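Superantigen-like protein (PDB 4O1N) probably acts as a secreted protease that promotes virulence by cleaving host proteins such as collagens and cytokines. Local coordinates at residues A[173-176]-A[180-183]; A[119-124]-A[152-157]. All blocks are in the same frame, centred on the assembly; numbering follows the deposited sequence.

In the fold
Both contacts belong to the beta-grasp domain, in which helix 144-159 packs against a mixed sheet of five strands. Contact 2 comes first along the chain, joining strand 120-125 to that helix, and its second segment ends before the hairpin of contact 1 begins. Across the sheet, strand 203-210 lies between strands 120-125 and 171-175, so the two contacts involve opposite flanks, and their centres are about 14 Å apart. They still touch, through Ile183 CG2 and Arg152 NH2 at 3.3 Å. Contact 1 is pairing within the sheet, contact 2 packing of the helix on it; the one helix thus meets both flanks, Arg154 over strand 120-125 and Arg152 against the outer hairpin strand at Ile183.

Contact 1: residues A[173-176]-A[180-183]; sequences ITMN and THTI
Ile173 and His181 face each other as a hydrogen-bonded pair of an antiparallel ladder, within the hairpin of strands 171-175 and 180-183. Ile173 N donates to His181 O at 2.8 Å with an N-H...O angle of 169°, and His181 N returns a bond to Ile173 O at 2.9 Å. The strand directions, 172° apart, confirm the antiparallel sense. Ile173 O has a further neighbour, the CA of Thr180 at 3.2 Å, a CA-H...O contact alongside the N-H bond.

The side chain of Met175 can be followed outward. CB starts it on the face of the sheet where Ile173 and His181 project. CG, set anti to the carbonyl carbon, comes to 4.1 Å from His181 NE2, at the ring edge and near its plane. SD, after a bend at chi2, lies 5.1 Å from the ring centroid and 85° off the ring normal, a Met-aromatic approach made at the edge. A second bend, at chi3, turns CE off beyond SD, farther from the imidazole than the sulfur; elsewhere the side chain touches Ile198 and Ile203.

Thr174 and Thr180 form the neighbouring non-hydrogen-bonded pair on the opposite face of the sheet from Ile173 and His181. They run side by side, and their methyls meet, CG2 of Thr174 to CG2 of Thr180 at 4.1 Å.

Strand 180-183 is the outermost of the five-stranded sheet within this chain, while Thr174 bonds through its backbone to strand 203-210. His181 ND1 hydrogen-bonds a glycerol, probably from the crystallisation liquor. The chemistry therefore divides: two nearly straight backbone bonds fix the register, whereas the threonine methyls add a nonpolar contact, and Met175 brings its CG and, farther off, its sulfur to the imidazole edge.

Contact 2: residues A[119-124]-A[152-157]; sequences PILEIK and RERAIK
Leu121 lays its CD2 methyl over one face of the Arg154 guanidinium, 3.9 Å above the plane and over the centre of the group. The individual distances agree with this placement: CD2 is 3.9 Å from Arg154 CZ and only slightly farther from Arg154 NH2 and NE, so the methyl sits above the middle of the flat group. The two side chains come from opposite directions, Leu121 rising from strand 120-125 and Arg154 descending from helix 144-159.

Torsions explain how the arginine arrives. The CB of Arg154 already points toward the strand; chi1, -151°, carries CG on, and a bend at chi3, -89°, turns the guanidinium so that a face meets the methyl. The aliphatic part of the same side chain is used too: Arg154 CD lies 4.3 Å from Ile123 CD1, the end of the second strand residue that points toward the helix. Leu121 and Ile123 are two apart on the strand and therefore project from the same face of the sheet.

Ala155 stands closest to Ile123 by backbone, their CA atoms 8.0 Å apart, a separation that leaves side chains to bridge helix and strand. Around the contact, Leu121 and Ile123 both rest on Leu131 of the edge strand 128-134. Leu121 also meets Ile206, and Ile123 and Ala155 each touch Met210, both on strand 203-210.

This is helix-on-sheet packing of the beta-grasp fold, made here on the flank of the sheet near strand 128-134. Across the two segments the contact is largely dispersive, probably with some polarisation of the methyl by the guanidinium: the arginine offers a face and a methylene to hydrocarbon, which leaves its N-H bonds in the guanidinium plane, across the line to the methyl, so none is aimed at it.

Contact 1: residues A[173-176]-A[180-183]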
loop_
_atom_site.group_PDB
_atom_site.type_symbol
_atom_site.label_atom_id
_atom_site.label_comp_id
_atom_site.label_asym_id
_atom_site.label_seq_id
_atom_site.Cartn_x
_atom_site.Cartn_y
_atom_site.Cartn_z
ATOM N N ILE A 173 -3.245 -0.101 -12.543
ATOM C CA ILE A 173 -1.798 -0.066 -12.651
ATOM C C ILE A 173 -1.474 -0.992 -13.771
ATOM O O ILE A 173 -1.838 -2.152 -13.704
ATOM C CB ILE A 173 -1.099 -0.549 -11.348
ATOM C CG1 ILE A 173 -1.315 0.456 -10.221
ATOM C CG2 ILE A 173 0.401 -0.700 -11.549
ATOM C CD1 ILE A 173 -1.739 -0.160 -8.903
ATOM N N THR A 174 -0.801 -0.477 -14.794
ATOM C CA THR A 174 -0.369 -1.266 -15.962
ATOM C C THR A 174 1.141 -1.548 -15.931
ATOM O O THR A 174 1.959 -0.616 -15.826
ATOM C CB THR A 174 -0.751 -0.538 -17.274
ATOM O OG1 THR A 174 -2.088 -0.017 -17.156
ATOM C CG2 THR A 174 -0.691 -1.479 -18.465
ATOM N N MET A 175 1.510 -2.828 -16.016
ATOM C CA MET A 175 2.916 -3.225 -15.937
ATOM C C MET A 175 3.515 -3.230 -17.313
ATOM O O MET A 175 2.802 -3.078 -18.278
ATOM C CB MET A 175 3.074 -4.587 -15.302
ATOM C CG MET A 175 2.333 -4.773 -13.979
ATOM S SD MET A 175 2.886 -3.631 -12.669
ATOM C CE MET A 175 4.536 -4.347 -12.442
ATOM N N ASN A 176 4.831 -3.362 -17.392
ATOM C CA ASN A 176 5.549 -3.386 -18.647
ATOM C C ASN A 176 5.129 -4.510 -19.563
ATOM O O ASN A 176 5.163 -4.368 -20.783
ATOM C CB ASN A 176 7.055 -3.456 -18.410
ATOM C CG ASN A 176 7.653 -2.096 -18.088
ATOM O OD1 ASN A 176 6.991 -1.060 -18.190
ATOM N ND2 ASN A 176 8.913 -2.086 -17.722
ATOM N N THR A 180 -2.197 -5.966 -15.758
ATOM C CA THR A 180 -2.826 -4.898 -14.982
ATOM C C THR A 180 -3.349 -5.370 -13.603
ATOM O O THR A 180 -3.704 -6.538 -13.413
ATOM C CB THR A 180 -4.032 -4.337 -15.726
ATOM O OG1 THR A 180 -5.036 -5.345 -15.759
ATOM C CG2 THR A 180 -3.658 -3.916 -17.153
ATOM N N HIS A 181 -3.381 -4.434 -12.655
ATOM C CA HIS A 181 -4.006 -4.615 -11.346
ATOM C C HIS A 181 -4.981 -3.468 -11.233
ATOM O O HIS A 181 -4.644 -2.354 -11.605
ATOM C CB HIS A 181 -2.975 -4.541 -10.228
ATOM C CG HIS A 181 -1.816 -5.460 -10.425
ATOM N ND1 HIS A 181 -1.820 -6.767 -9.994
ATOM C CD2 HIS A 181 -0.629 -5.276 -11.040
ATOM C CE1 HIS A 181 -0.682 -7.346 -10.330
ATOM N NE2 HIS A 181 0.055 -6.463 -10.974
ATOM N N THR A 182 -6.193 -3.742 -10.777
ATOM C CA THR A 182 -7.256 -2.749 -10.771
ATOM C C THR A 182 -7.867 -2.745 -9.384
ATOM O O THR A 182 -7.908 -3.762 -8.726
ATOM C CB THR A 182 -8.344 -3.046 -11.834
ATOM O OG1 THR A 182 -9.246 -4.044 -11.361
ATOM C CG2 THR A 182 -7.741 -3.568 -13.144
ATOM N N ILE A 183 -8.333 -1.597 -8.932
ATOM C CA ILE A 183 -8.799 -1.462 -7.563
ATOM C C ILE A 183 -10.043 -0.595 -7.560
ATOM O O ILE A 183 -10.056 0.489 -8.140
ATOM C CB ILE A 183 -7.749 -0.770 -6.675
ATOM C CG1 ILE A 183 -6.496 -1.630 -6.504
ATOM C CG2 ILE A 183 -8.335 -0.441 -5.305
ATOM C CD1 ILE A 183 -5.289 -0.837 -6.047
#

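Contact 2: residues A[119-124]-A[152-157]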
loop_
_atom_site.group_PDB
_atom_site.type_symbol
_atom_site.label_atom_id
_atom_site.label_comp_id
_atom_site.label_asym_id
_atom_site.label_seq_id
_atom_site.Cartn_x
_atom_site.Cartn_y
_atom_site.Cartn_z
ATOM N N PRO A 119 6.810 6.312 -13.599
ATOM C CA PRO A 119 5.845 5.905 -14.613
ATOM C C PRO A 119 4.879 7.032 -14.855
ATOM O O PRO A 119 4.889 8.016 -14.110
ATOM C CB PRO A 119 5.100 4.738 -13.959
ATOM C CG PRO A 119 5.041 5.095 -12.543
ATOM C CD PRO A 119 6.258 6.008 -12.269
ATOM N N ILE A 120 4.064 6.885 -15.895
ATOM C CA ILE A 120 3.076 7.882 -16.213
ATOM C C ILE A 120 1.976 7.827 -15.195
ATOM O O ILE A 120 1.578 6.772 -14.778
ATOM C CB ILE A 120 2.497 7.675 -17.616
ATOM C CG1 ILE A 120 3.536 8.060 -18.668
ATOM C CG2 ILE A 120 1.247 8.531 -17.830
ATOM C CD1 ILE A 120 3.245 7.516 -20.040
ATOM N N LEU A 121 1.509 8.989 -14.776
ATOM C CA LEU A 121 0.373 9.068 -13.872
ATOM C C LEU A 121 -0.699 9.975 -14.527
ATOM O O LEU A 121 -0.410 11.113 -14.923
ATOM C CB LEU A 121 0.795 9.603 -12.496
ATOM C CG LEU A 121 -0.342 9.879 -11.516
ATOM C CD1 LEU A 121 -0.939 8.577 -10.993
ATOM C CD2 LEU A 121 0.134 10.743 -10.360
ATOM N N GLU A 122 -1.921 9.447 -14.625
ATOM C CA GLU A 122 -3.021 10.152 -15.219
ATOM C C GLU A 122 -4.217 10.080 -14.286
ATOM O O GLU A 122 -4.608 9.002 -13.848
ATOM C CB GLU A 122 -3.356 9.521 -16.578
ATOM C CG GLU A 122 -4.464 10.211 -17.365
ATOM C CD GLU A 122 -4.805 9.522 -18.697
ATOM O OE1 GLU A 122 -4.239 8.438 -19.003
ATOM O OE2 GLU A 122 -5.662 10.061 -19.452
ATOM N N ILE A 123 -4.831 11.214 -14.003
ATOM C CA ILE A 123 -6.002 11.205 -13.155
ATOM C C ILE A 123 -7.161 11.844 -13.898
ATOM O O ILE A 123 -6.962 12.850 -14.568
ATOM C CB ILE A 123 -5.740 11.937 -11.845
ATOM C CG1 ILE A 123 -4.447 11.436 -11.213
ATOM C CG2 ILE A 123 -6.899 11.713 -10.892
ATOM C CD1 ILE A 123 -4.102 12.088 -9.903
ATOM N N LYS A 124 -8.353 11.244 -13.774
ATOM C CA LYS A 124 -9.579 11.713 -14.436
ATOM C C LYS A 124 -10.741 11.903 -13.467
ATOM O O LYS A 124 -11.025 10.965 -12.700
ATOM C CB LYS A 124 -10.045 10.658 -15.423
ATOM C CG LYS A 124 -9.096 10.402 -16.540
ATOM C CD LYS A 124 -9.824 9.732 -17.690
ATOM C CE LYS A 124 -9.092 10.035 -18.971
ATOM N NZ LYS A 124 -9.664 9.278 -20.095
ATOM N N ARG A 152 -4.800 7.087 -3.309
ATOM C CA ARG A 152 -6.039 7.641 -2.788
ATOM C C ARG A 152 -5.771 8.910 -2.013
ATOM O O ARG A 152 -6.519 9.885 -2.133
ATOM C CB ARG A 152 -6.795 6.647 -1.943
ATOM C CG ARG A 152 -7.318 5.465 -2.736
ATOM C CD ARG A 152 -8.414 4.704 -1.987
ATOM N NE ARG A 152 -8.466 3.286 -2.387
ATOM C CZ ARG A 152 -9.546 2.504 -2.353
ATOM N NH1 ARG A 152 -10.716 2.957 -1.943
ATOM N NH2 ARG A 152 -9.448 1.242 -2.731
ATOM N N GLU A 153 -4.673 8.917 -1.264
ATOM C CA GLU A 153 -4.224 10.109 -0.569
ATOM C C GLU A 153 -4.133 11.249 -1.553
ATOM O O GLU A 153 -4.662 12.326 -1.289
ATOM C CB GLU A 153 -2.855 9.891 0.096
ATOM C CG GLU A 153 -2.238 11.169 0.679
ATOM C CD GLU A 153 -0.971 10.943 1.508
ATOM O OE1 GLU A 153 -0.077 10.194 1.080
ATOM O OE2 GLU A 153 -0.865 11.543 2.593
ATOM N N ARG A 154 -3.510 11.026 -2.708
ATOM C CA ARG A 154 -3.419 12.103 -3.665
ATOM C C ARG A 154 -4.752 12.546 -4.279
ATOM O O ARG A 154 -4.986 13.747 -4.424
ATOM C CB ARG A 154 -2.426 11.818 -4.776
ATOM C CG ARG A 154 -1.877 13.148 -5.254
ATOM C CD ARG A 154 -1.429 13.166 -6.684
ATOM N NE ARG A 154 -0.052 12.765 -6.740
ATOM C CZ ARG A 154 0.871 13.323 -7.485
ATOM N NH1 ARG A 154 0.594 14.369 -8.248
ATOM N NH2 ARG A 154 2.102 12.808 -7.442
ATOM N N ALA A 155 -5.608 11.596 -4.650
ATOM C CA ALA A 155 -6.928 11.921 -5.196
ATOM C C ALA A 155 -7.760 12.678 -4.161
ATOM O O ALA A 155 -8.542 13.598 -4.515
ATOM C CB ALA A 155 -7.656 10.652 -5.638
ATOM N N ILE A 156 -7.599 12.297 -2.890
ATOM C CA ILE A 156 -8.314 12.962 -1.826
ATOM C C ILE A 156 -7.785 14.373 -1.570
ATOM O O ILE A 156 -8.537 15.318 -1.444
ATOM C CB ILE A 156 -8.243 12.186 -0.508
ATOM C CG1 ILE A 156 -8.990 10.872 -0.620
ATOM C CG2 ILE A 156 -8.828 13.021 0.633
ATOM C CD1 ILE A 156 -8.695 9.912 0.510
ATOM N N LYS A 157 -6.485 14.527 -1.470
ATOM C CA LYS A 157 -5.973 15.809 -1.046
ATOM C C LYS A 157 -5.967 16.862 -2.117
ATOM O O LYS A 157 -6.243 17.998 -1.824
ATOM C CB LYS A 157 -4.609 15.643 -0.384
ATOM C CG LYS A 157 -4.773 14.878 0.919
ATOM C CD LYS A 157 -3.589 14.993 1.866
ATOM C CE LYS A 157 -4.027 14.632 3.296
ATOM N NZ LYS A 157 -2.887 14.221 4.159
#